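Local coordinates for putative uncharacterized protein (Neurospora crassa, PDB 3EUT), which probably acts as a type III polyketide synthase (pentaketide synthase) that transfers acyl groups, and here carries a bound icosanoic acid, at residues P60-P65 and M180-L185; T109-S114 and A173-T178; L200-A205 and G328-A333. All coordinates share one frame; numbering follows the deposited sequence.

Contact 1. Residues P60-P65 and M180-L185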
loop_
_atom_site.group_PDB
_atom_site.type_symbol
_atom_site.label_atom_id
_atom_site.label_comp_id
_atom_site.label_asym_id
_atom_site.label_seq_id
_atom_site.Cartn_x
_atom_site.Cartn_y
_atom_site.Cartn_z
ATOM N N PRO A 60 11.051 -24.434 -13.257
ATOM C CA PRO A 60 11.370 -25.161 -12.014
ATOM C C PRO A 60 10.518 -24.790 -10.787
ATOM O O PRO A 60 10.207 -25.661 -9.974
ATOM C CB PRO A 60 12.842 -24.817 -11.761
ATOM C CG PRO A 60 13.376 -24.375 -13.098
ATOM C CD PRO A 60 12.227 -23.705 -13.783
ATOM N N LEU A 61 10.152 -23.516 -10.651
ATOM C CA LEU A 61 9.326 -23.071 -9.516
ATOM C C LEU A 61 8.030 -23.881 -9.333
ATOM O O LEU A 61 7.690 -24.268 -8.212
ATOM C CB LEU A 61 8.995 -21.572 -9.645
ATOM C CG LEU A 61 8.311 -20.905 -8.443
ATOM C CD1 LEU A 61 9.314 -20.580 -7.356
ATOM C CD2 LEU A 61 7.575 -19.643 -8.879
ATOM N N VAL A 62 7.317 -24.139 -10.429
ATOM C CA VAL A 62 6.044 -24.868 -10.383
ATOM C C VAL A 62 6.198 -26.389 -10.615
ATOM O O VAL A 62 5.211 -27.088 -10.795
ATOM C CB VAL A 62 5.006 -24.291 -11.394
ATOM C CG1 VAL A 62 4.702 -22.816 -11.080
ATOM C CG2 VAL A 62 5.498 -24.443 -12.838
ATOM N N ASN A 63 7.433 -26.888 -10.598
ATOM C CA ASN A 63 7.673 -28.322 -10.798
ATOM C C ASN A 63 8.353 -29.034 -9.616
ATOM O O ASN A 63 9.025 -30.062 -9.802
ATOM C CB ASN A 63 8.443 -28.557 -12.098
ATOM C CG ASN A 63 7.557 -28.443 -13.319
ATOM O OD1 ASN A 63 7.635 -27.468 -14.062
ATOM N ND2 ASN A 63 6.689 -29.419 -13.518
ATOM N N LYS A 64 8.157 -28.486 -8.412
ATOM C CA LYS A 64 8.594 -29.115 -7.154
ATOM C C LYS A 64 7.532 -30.145 -6.731
ATOM O O LYS A 64 6.424 -30.127 -7.265
ATOM C CB LYS A 64 8.737 -28.066 -6.047
ATOM C CG LYS A 64 9.263 -26.696 -6.490
ATOM C CD LYS A 64 10.568 -26.337 -5.817
ATOM C CE LYS A 64 10.956 -24.879 -6.084
ATOM N NZ LYS A 64 9.981 -23.927 -5.484
ATOM N N PRO A 65 7.863 -31.045 -5.772
ATOM C CA PRO A 65 6.857 -31.957 -5.199
ATOM C C PRO A 65 5.658 -31.225 -4.608
ATOM O O PRO A 65 4.518 -31.683 -4.774
ATOM C CB PRO A 65 7.616 -32.676 -4.079
ATOM C CG PRO A 65 9.051 -32.554 -4.439
ATOM C CD PRO A 65 9.207 -31.275 -5.205
ATOM N N MET A 180 1.207 -18.912 -9.220
ATOM C CA MET A 180 0.364 -19.507 -8.181
ATOM C C MET A 180 -0.478 -20.655 -8.714
ATOM O O MET A 180 -1.399 -21.125 -8.046
ATOM C CB MET A 180 -0.469 -18.445 -7.443
ATOM C CG MET A 180 0.378 -17.607 -6.440
ATOM S SD MET A 180 -0.519 -16.148 -5.843
ATOM C CE MET A 180 0.725 -14.878 -6.099
ATOM N N VAL A 181 -0.133 -21.129 -9.907
ATOM C CA VAL A 181 -0.862 -22.223 -10.536
ATOM C C VAL A 181 -0.921 -23.485 -9.659
ATOM O O VAL A 181 -1.976 -24.092 -9.540
ATOM C CB VAL A 181 -0.327 -22.556 -11.964
ATOM C CG1 VAL A 181 1.125 -23.009 -11.931
ATOM C CG2 VAL A 181 -1.216 -23.588 -12.661
ATOM N N ARG A 182 0.198 -23.857 -9.049
ATOM C CA ARG A 182 0.255 -25.080 -8.230
ATOM C C ARG A 182 -0.552 -24.949 -6.951
ATOM O O ARG A 182 -1.104 -25.932 -6.450
ATOM C CB ARG A 182 1.705 -25.452 -7.906
ATOM C CG ARG A 182 2.516 -26.022 -9.082
ATOM C CD ARG A 182 2.139 -27.478 -9.410
ATOM N NE ARG A 182 2.287 -28.355 -8.251
ATOM C CZ ARG A 182 3.413 -28.975 -7.912
ATOM N NH1 ARG A 182 4.511 -28.841 -8.647
ATOM N NH2 ARG A 182 3.442 -29.729 -6.821
ATOM N N SER A 183 -0.592 -23.735 -6.397
ATOM C CA SER A 183 -1.436 -23.435 -5.236
ATOM C C SER A 183 -2.920 -23.648 -5.546
ATOM O O SER A 183 -3.633 -24.350 -4.810
ATOM C CB SER A 183 -1.194 -21.988 -4.770
ATOM O OG SER A 183 -2.191 -21.573 -3.839
ATOM N N GLU A 184 -3.402 -23.029 -6.624
ATOM C CA GLU A 184 -4.782 -23.227 -7.041
ATOM C C GLU A 184 -5.072 -24.707 -7.346
ATOM O O GLU A 184 -6.105 -25.218 -6.947
ATOM C CB GLU A 184 -5.139 -22.334 -8.230
ATOM C CG GLU A 184 -5.283 -20.838 -7.848
ATOM C CD GLU A 184 -6.335 -20.633 -6.765
ATOM O OE1 GLU A 184 -7.492 -21.089 -6.958
ATOM O OE2 GLU A 184 -6.007 -20.021 -5.722
ATOM N N LEU A 185 -4.153 -25.387 -8.027
ATOM C CA LEU A 185 -4.331 -26.819 -8.315
ATOM C C LEU A 185 -4.501 -27.623 -7.019
ATOM O O LEU A 185 -5.419 -28.427 -6.908
ATOM C CB LEU A 185 -3.185 -27.357 -9.174
ATOM C CG LEU A 185 -3.140 -26.862 -10.626
ATOM C CD1 LEU A 185 -1.877 -27.368 -11.312
ATOM C CD2 LEU A 185 -4.405 -27.221 -11.416
#
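Arg182 reaches from the first turn of helix 181-191 to the loop 60-65 and closes on its backbone carbonyls. Its CG is turned away from its own carbonyl carbon (chi1 -73°), and this lays CG against CB of Val62 at 3.8 Å. Arg182 CD lies 3.4 Å from Val62 O. Two further bends, at chi2 and chi3, turn the chain so that the edge of the guanidinium faces the loop. NH1 gives two hydrogen bonds. The one to Lys64 O measures 2.7 Å from Arg182 NH1 and comes in within the carbonyl plane. The one to Val62 O measures 2.9 Å from Arg182 NH1, and here the donor stands above the carbonyl plane, 59° out of it. Two weak bonds come from NH2. Arg182 NH2 is 3.0 Å from Lys64 O. Arg182 NH2 is also 3.0 Å from Pro65 O. Lys64 O is therefore gripped by both terminal nitrogens. All three carbonyl oxygens lie near the guanidinium plane, and the bonds along its edge should keep the group from turning. A leucine in place of Arg182 would probably leave these three carbonyls without their shared donor and let the loop shift.

Beside this network, Val62 CG1 meets Val181 CG1 at 3.7 Å, the two side chains crossing at about a right angle. Both valines also touch the bound icosanoic acid and help line the part of the site that holds its tail end. The ammonium of Lys64 turns elsewhere, to a salt bridge with Glu72. The contact thus fastens the loop between strand 51-53 and helix 70-96 to the start of helix 181-191. Helix 20-29 packs on both segments, and its Tyr29 makes a cation-pi contact with Arg182.

Contact 2. Residues T109-S114 and A173-T178. With DCR (icosanoic acid), chain E.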
loop_
_atom_site.group_PDB
_atom_site.type_symbol
_atom_site.label_atom_id
_atom_site.label_comp_id
_atom_site.label_asym_id
_atom_site.label_seq_id
_atom_site.Cartn_x
_atom_site.Cartn_y
_atom_site.Cartn_z
ATOM N N THR A 109 1.224 -0.313 -7.579
ATOM C CA THR A 109 0.341 -1.292 -6.988
ATOM C C THR A 109 0.744 -2.713 -7.415
ATOM O O THR A 109 1.377 -2.923 -8.461
ATOM C CB THR A 109 -1.165 -0.986 -7.298
ATOM O OG1 THR A 109 -1.999 -1.931 -6.616
ATOM C CG2 THR A 109 -1.437 -1.038 -8.777
ATOM N N THR A 110 0.385 -3.664 -6.562
ATOM C CA THR A 110 0.450 -5.095 -6.856
ATOM C C THR A 110 -0.348 -5.801 -5.765
ATOM O O THR A 110 -0.426 -5.308 -4.630
ATOM C CB THR A 110 1.898 -5.658 -6.859
ATOM O OG1 THR A 110 1.871 -7.025 -7.307
ATOM C CG2 THR A 110 2.570 -5.583 -5.450
ATOM N N CYS A 111 -0.935 -6.943 -6.103
ATOM C CA CYS A 111 -1.571 -7.803 -5.100
ATOM C C CYS A 111 -0.898 -9.185 -5.078
ATOM O O CYS A 111 -1.284 -10.065 -4.301
ATOM C CB CYS A 111 -3.089 -7.911 -5.348
ATOM S SG CYS A 111 -3.561 -8.798 -6.885
ATOM N N THR A 112 0.146 -9.355 -5.881
ATOM C CA THR A 112 0.817 -10.657 -5.976
ATOM C C THR A 112 2.241 -10.659 -5.411
ATOM O O THR A 112 3.057 -11.537 -5.765
ATOM C CB THR A 112 0.828 -11.192 -7.423
ATOM O OG1 THR A 112 1.354 -10.189 -8.290
ATOM C CG2 THR A 112 -0.586 -11.578 -7.882
ATOM N N ASP A 113 2.526 -9.679 -4.543
ATOM C CA ASP A 113 3.756 -9.638 -3.741
ATOM C C ASP A 113 3.561 -8.978 -2.376
ATOM O O ASP A 113 2.686 -8.113 -2.206
ATOM C CB ASP A 113 4.882 -8.890 -4.473
ATOM C CG ASP A 113 6.245 -9.174 -3.873
ATOM O OD1 ASP A 113 6.557 -10.377 -3.659
ATOM O OD2 ASP A 113 7.011 -8.219 -3.607
ATOM N N SER A 114 4.400 -9.382 -1.422
ATOM C CA SER A 114 4.597 -8.683 -0.145
ATOM C C SER A 114 6.093 -8.629 0.176
ATOM O O SER A 114 6.798 -9.638 0.105
ATOM C CB SER A 114 3.849 -9.377 0.997
ATOM O OG SER A 114 4.062 -8.683 2.223
ATOM N N ALA A 173 1.734 -0.526 -12.334
ATOM C CA ALA A 173 1.099 -1.746 -11.871
ATOM C C ALA A 173 1.918 -2.933 -12.395
ATOM O O ALA A 173 2.315 -2.964 -13.560
ATOM C CB ALA A 173 -0.329 -1.835 -12.369
ATOM N N LEU A 174 2.162 -3.886 -11.509
ATOM C CA LEU A 174 2.913 -5.095 -11.817
ATOM C C LEU A 174 2.181 -6.264 -11.180
ATOM O O LEU A 174 1.963 -6.267 -9.970
ATOM C CB LEU A 174 4.336 -5.017 -11.244
ATOM C CG LEU A 174 5.155 -6.326 -11.269
ATOM C CD1 LEU A 174 5.257 -6.882 -12.715
ATOM C CD2 LEU A 174 6.535 -6.127 -10.692
ATOM N N GLU A 175 1.798 -7.252 -11.984
ATOM C CA GLU A 175 1.186 -8.453 -11.443
ATOM C C GLU A 175 1.851 -9.714 -12.004
ATOM O O GLU A 175 2.105 -9.825 -13.213
ATOM C CB GLU A 175 -0.316 -8.461 -11.688
ATOM C CG GLU A 175 -1.055 -7.177 -11.180
ATOM C CD GLU A 175 -1.258 -7.141 -9.658
ATOM O OE1 GLU A 175 -0.709 -8.021 -8.948
ATOM O OE2 GLU A 175 -1.979 -6.228 -9.173
ATOM N N VAL A 176 2.165 -10.632 -11.099
ATOM C CA VAL A 176 2.684 -11.941 -11.465
ATOM C C VAL A 176 1.787 -12.975 -10.790
ATOM O O VAL A 176 2.016 -13.371 -9.645
ATOM C CB VAL A 176 4.178 -12.122 -11.071
ATOM C CG1 VAL A 176 4.665 -13.548 -11.424
ATOM C CG2 VAL A 176 5.048 -11.102 -11.766
ATOM N N SER A 177 0.763 -13.411 -11.519
ATOM C CA SER A 177 -0.201 -14.360 -10.984
ATOM C C SER A 177 0.038 -15.805 -11.429
ATOM O O SER A 177 -0.410 -16.730 -10.759
ATOM C CB SER A 177 -1.624 -13.927 -11.328
ATOM O OG SER A 177 -1.738 -13.529 -12.677
ATOM N N THR A 178 0.736 -16.014 -12.540
ATOM C CA THR A 178 0.774 -17.369 -13.117
ATOM C C THR A 178 1.565 -18.375 -12.280
ATOM O O THR A 178 1.347 -19.582 -12.406
ATOM C CB THR A 178 1.256 -17.414 -14.580
ATOM O OG1 THR A 178 2.593 -16.915 -14.668
ATOM C CG2 THR A 178 0.306 -16.631 -15.495
HETATM O O1 DCR E . -8.607 -11.399 -6.368
HETATM C C1 DCR E . -7.755 -10.853 -7.120
HETATM O O2 DCR E . -7.475 -9.632 -7.064
HETATM C C2 DCR E . -7.055 -11.713 -8.153
HETATM C C3 DCR E . -5.539 -11.505 -8.192
HETATM C C4 DCR E . -4.805 -12.503 -9.100
HETATM C C5 DCR E . -5.159 -13.960 -8.811
HETATM C C6 DCR E . -4.079 -14.959 -9.226
HETATM C C7 DCR E . -4.661 -16.365 -9.384
HETATM C C8 DCR E . -3.658 -17.413 -9.864
HETATM C C9 DCR E . -3.887 -17.717 -11.341
HETATM C C10 DCR E . -2.932 -18.765 -11.897
HETATM C C11 DCR E . -2.844 -18.630 -13.413
HETATM C C12 DCR E . -2.576 -19.970 -14.084
HETATM C C13 DCR E . -1.149 -20.055 -14.594
HETATM C C14 DCR E . -1.010 -20.731 -15.956
HETATM C C15 DCR E . 0.450 -20.678 -16.391
HETATM C C16 DCR E . 1.191 -22.013 -16.304
HETATM C C17 DCR E . 2.427 -21.953 -15.402
HETATM C C18 DCR E . 3.470 -20.916 -15.803
HETATM C C19 DCR E . 4.752 -21.154 -15.021
HETATM C C20 DCR E . 5.325 -19.880 -14.445
HETATM O O HOH W 1 -3.083 -4.655 -7.177
HETATM O O HOH W 2 3.819 -13.536 -7.656
#
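Glu175 reaches over to the loop 109-114, where its carboxylate meets the backbone of Cys111 and the hydroxyl of Thr112. The chain bends at chi2 to bring it there. Glu175 OE1 accepts from Cys111 N at 3.1 Å, through the syn lone pair and nearly straight (170°). Glu175 OE1 also lies 3.1 Å from Thr112 OG1. OE2 has its main partner outside, the hydroxyl of Ser332, and a water links it to Thr109 OG1.

Thr112 OG1 also takes a hydrogen bond from Val176 N at 3.0 Å. With chi1 at 52°, this oxygen sits between its own N and carbonyl carbon. A second water bridges Thr112 O and Val176 O. Thr110 OG1 donates to Leu174 O at 2.8 Å and accepts from Thr112 N, closing an ST turn.

Thr109 belongs to the sheet proper. It pairs in parallel with Ala173, Thr109 CG2 lying 3.8 Å from Ala173 CB, and Leu174 N bonds to Thr109 O at 3.3 Å. This pairing is part of the central sheet of the thiolase-like fold. Past this bridge, side chains replace the regular strand pairing.

The loop borders the bound fatty acid. The icosanoic acid runs past Cys111 and Ser177, with its C3 at 3.6 Å from Cys111 SG and its C6 at 3.4 Å from Ser177 CB. The contact lies where strands 105-109 and 168-175 leave the central sheet, with helices 70-96 and 119-127 packed against it and Ser114 bonded to Trp250 of the second subunit.

Contact 3. Residues L200-A205 and G328-A333. With DCR (icosanoic acid), chain E.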
loop_
_atom_site.group_PDB
_atom_site.type_symbol
_atom_site.label_atom_id
_atom_site.label_comp_id
_atom_site.label_asym_id
_atom_site.label_seq_id
_atom_site.Cartn_x
_atom_site.Cartn_y
_atom_site.Cartn_z
ATOM N N LEU A 200 -8.178 -17.477 -15.511
ATOM C CA LEU A 200 -8.388 -16.069 -15.881
ATOM C C LEU A 200 -7.132 -15.221 -15.936
ATOM O O LEU A 200 -6.957 -14.412 -16.852
ATOM C CB LEU A 200 -9.367 -15.416 -14.893
ATOM C CG LEU A 200 -10.850 -15.806 -14.943
ATOM C CD1 LEU A 200 -11.635 -15.031 -13.869
ATOM C CD2 LEU A 200 -11.473 -15.563 -16.325
ATOM N N PHE A 201 -6.270 -15.388 -14.940
ATOM C CA PHE A 201 -5.228 -14.403 -14.652
ATOM C C PHE A 201 -3.899 -14.647 -15.367
ATOM O O PHE A 201 -3.543 -15.788 -15.668
ATOM C CB PHE A 201 -5.036 -14.274 -13.139
ATOM C CG PHE A 201 -6.234 -13.700 -12.426
ATOM C CD1 PHE A 201 -6.466 -12.321 -12.424
ATOM C CD2 PHE A 201 -7.125 -14.531 -11.748
ATOM C CE1 PHE A 201 -7.560 -11.791 -11.770
ATOM C CE2 PHE A 201 -8.243 -14.003 -11.083
ATOM C CZ PHE A 201 -8.464 -12.637 -11.098
ATOM N N SER A 202 -3.194 -13.557 -15.668
ATOM C CA SER A 202 -1.909 -13.614 -16.383
ATOM C C SER A 202 -0.940 -12.584 -15.792
ATOM O O SER A 202 -1.272 -11.924 -14.796
ATOM C CB SER A 202 -2.126 -13.350 -17.874
ATOM O OG SER A 202 -2.763 -12.099 -18.091
ATOM N N ASP A 203 0.236 -12.435 -16.409
ATOM C CA ASP A 203 1.293 -11.549 -15.909
ATOM C C ASP A 203 1.523 -10.362 -16.842
ATOM O O ASP A 203 1.456 -10.507 -18.063
ATOM C CB ASP A 203 2.622 -12.305 -15.763
ATOM C CG ASP A 203 2.480 -13.631 -15.013
ATOM O OD1 ASP A 203 1.498 -13.815 -14.282
ATOM O OD2 ASP A 203 3.359 -14.494 -15.148
ATOM N N CYS A 204 1.841 -9.203 -16.260
ATOM C CA CYS A 204 2.044 -7.975 -17.030
ATOM C C CYS A 204 2.559 -6.873 -16.105
ATOM O O CYS A 204 2.264 -6.865 -14.893
ATOM C CB CYS A 204 0.721 -7.503 -17.652
ATOM S SG CYS A 204 0.839 -6.091 -18.793
ATOM N N ALA A 205 3.313 -5.946 -16.687
ATOM C CA ALA A 205 3.523 -4.638 -16.082
ATOM C C ALA A 205 3.134 -3.519 -17.039
ATOM O O ALA A 205 3.374 -3.605 -18.253
ATOM C CB ALA A 205 4.979 -4.468 -15.596
ATOM N N GLY A 328 -5.256 -12.267 -21.577
ATOM C CA GLY A 328 -5.927 -12.642 -20.327
ATOM C C GLY A 328 -6.075 -11.490 -19.341
ATOM O O GLY A 328 -5.757 -10.340 -19.660
ATOM N N ASN A 329 -6.553 -11.792 -18.138
ATOM C CA ASN A 329 -6.744 -10.752 -17.093
ATOM C C ASN A 329 -5.462 -10.599 -16.256
ATOM O O ASN A 329 -5.157 -11.483 -15.458
ATOM C CB ASN A 329 -7.960 -11.150 -16.224
ATOM C CG ASN A 329 -8.240 -10.174 -15.052
ATOM O OD1 ASN A 329 -7.481 -9.250 -14.784
ATOM N ND2 ASN A 329 -9.337 -10.417 -14.349
ATOM N N SER A 330 -4.707 -9.505 -16.444
ATOM C CA SER A 330 -3.459 -9.259 -15.684
ATOM C C SER A 330 -3.678 -8.331 -14.471
ATOM O O SER A 330 -2.790 -7.565 -14.078
ATOM C CB SER A 330 -2.354 -8.671 -16.581
ATOM O OG SER A 330 -2.154 -9.456 -17.746
ATOM N N SER A 331 -4.872 -8.427 -13.905
ATOM C CA SER A 331 -5.257 -7.737 -12.693
ATOM C C SER A 331 -5.004 -6.235 -12.848
ATOM O O SER A 331 -5.426 -5.647 -13.849
ATOM C CB SER A 331 -4.580 -8.389 -11.468
ATOM O OG SER A 331 -4.979 -7.796 -10.245
ATOM N N SER A 332 -4.308 -5.623 -11.892
ATOM C CA SER A 332 -4.149 -4.155 -11.879
ATOM C C SER A 332 -3.418 -3.560 -13.083
ATOM O O SER A 332 -3.558 -2.363 -13.372
ATOM C CB SER A 332 -3.443 -3.707 -10.595
ATOM O OG SER A 332 -2.105 -4.168 -10.580
ATOM N N ALA A 333 -2.618 -4.384 -13.762
ATOM C CA ALA A 333 -1.826 -3.934 -14.931
ATOM C C ALA A 333 -2.621 -3.837 -16.238
ATOM O O ALA A 333 -2.165 -3.188 -17.208
ATOM C CB ALA A 333 -0.584 -4.817 -15.122
HETATM O O1 DCR E . -8.607 -11.399 -6.368
HETATM C C1 DCR E . -7.755 -10.853 -7.120
HETATM O O2 DCR E . -7.475 -9.632 -7.064
HETATM C C2 DCR E . -7.055 -11.713 -8.153
HETATM C C3 DCR E . -5.539 -11.505 -8.192
HETATM C C4 DCR E . -4.805 -12.503 -9.100
HETATM C C5 DCR E . -5.159 -13.960 -8.811
HETATM C C6 DCR E . -4.079 -14.959 -9.226
HETATM C C7 DCR E . -4.661 -16.365 -9.384
HETATM C C8 DCR E . -3.658 -17.413 -9.864
HETATM C C9 DCR E . -3.887 -17.717 -11.341
HETATM C C10 DCR E . -2.932 -18.765 -11.897
HETATM C C11 DCR E . -2.844 -18.630 -13.413
HETATM C C12 DCR E . -2.576 -19.970 -14.084
HETATM C C13 DCR E . -1.149 -20.055 -14.594
HETATM C C14 DCR E . -1.010 -20.731 -15.956
HETATM C C15 DCR E . 0.450 -20.678 -16.391
HETATM C C16 DCR E . 1.191 -22.013 -16.304
HETATM C C17 DCR E . 2.427 -21.953 -15.402
HETATM C C18 DCR E . 3.470 -20.916 -15.803
HETATM C C19 DCR E . 4.752 -21.154 -15.021
HETATM C C20 DCR E . 5.325 -19.880 -14.445
#
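Phe201 lies alongside the amide of Asn329, with Phe201 CE1 3.4 Å from Asn329 ND2. The two side chains point the same way, and the ring and amide planes are 42° apart. CG of Phe201 is anti to its own carbonyl carbon (chi1 -66°), which sets the ring beside Asn329. One face of the ring meets the alkyl chain of the bound icosanoic acid. DCR C4 stands 3.7 Å from the ring plane, over the ring centre. The ring therefore lines the fatty acid and flanks the amide at once.

The backbones hold this pair in place with two bonds at a single bridge. Asn329 N gives to Leu200 O at 2.9 Å, and Ser202 N gives to Asn329 O at 2.9 Å. The amide itself is fixed on several sides. Asn329 OD1 accepts from Ser331 N at 2.9 Å in an Asx turn and also from His296 NE2, while ND2 bonds to the modified cysteine at position 143. This grouping is consistent with the Cys-His-Asn triad of chalcone synthase relatives.

Further along, Ser202 OG and Ser330 OG share a hydrogen bond of 2.7 Å, and Ser202 OG also bonds to His327 O. Cys204 CB and Ser330 CB press together at 3.5 Å, tighter than usual for carbons. Ala333 CB lies 3.5 Å from Cys204 O. Gly328 follows the end of helix 318-327 with a positive phi.

The contact joins residues 200-205, running into strand 204-211, to the loop between helices 318-327 and 334-342. Strand 168-175 lies alongside, touching Ala205 and Ser331 to Ala333, and strand 51-53 borders Ser202 and Asp203.

Overall arrangement
From the N terminus, residues 60-65 come first, and contact 1 closes a long excursion when helix 181-191 returns to them. Contact 2 is nested inside it, joining the ends of strands 105-109 and 168-175. The two touch where Met180 CE packs on Thr112 CB. Contact 3 follows in series. It opens at 200-205 and closes at 328-333, tying the N-terminal family region to the C-terminal one. Contacts 2 and 3 meet at neighbouring strands of the central sheet, with centres about 9 Å apart. There the hydroxyl of Thr178 probably bonds to the carboxylate of Asp203. The same icosanoic acid touches all three contacts.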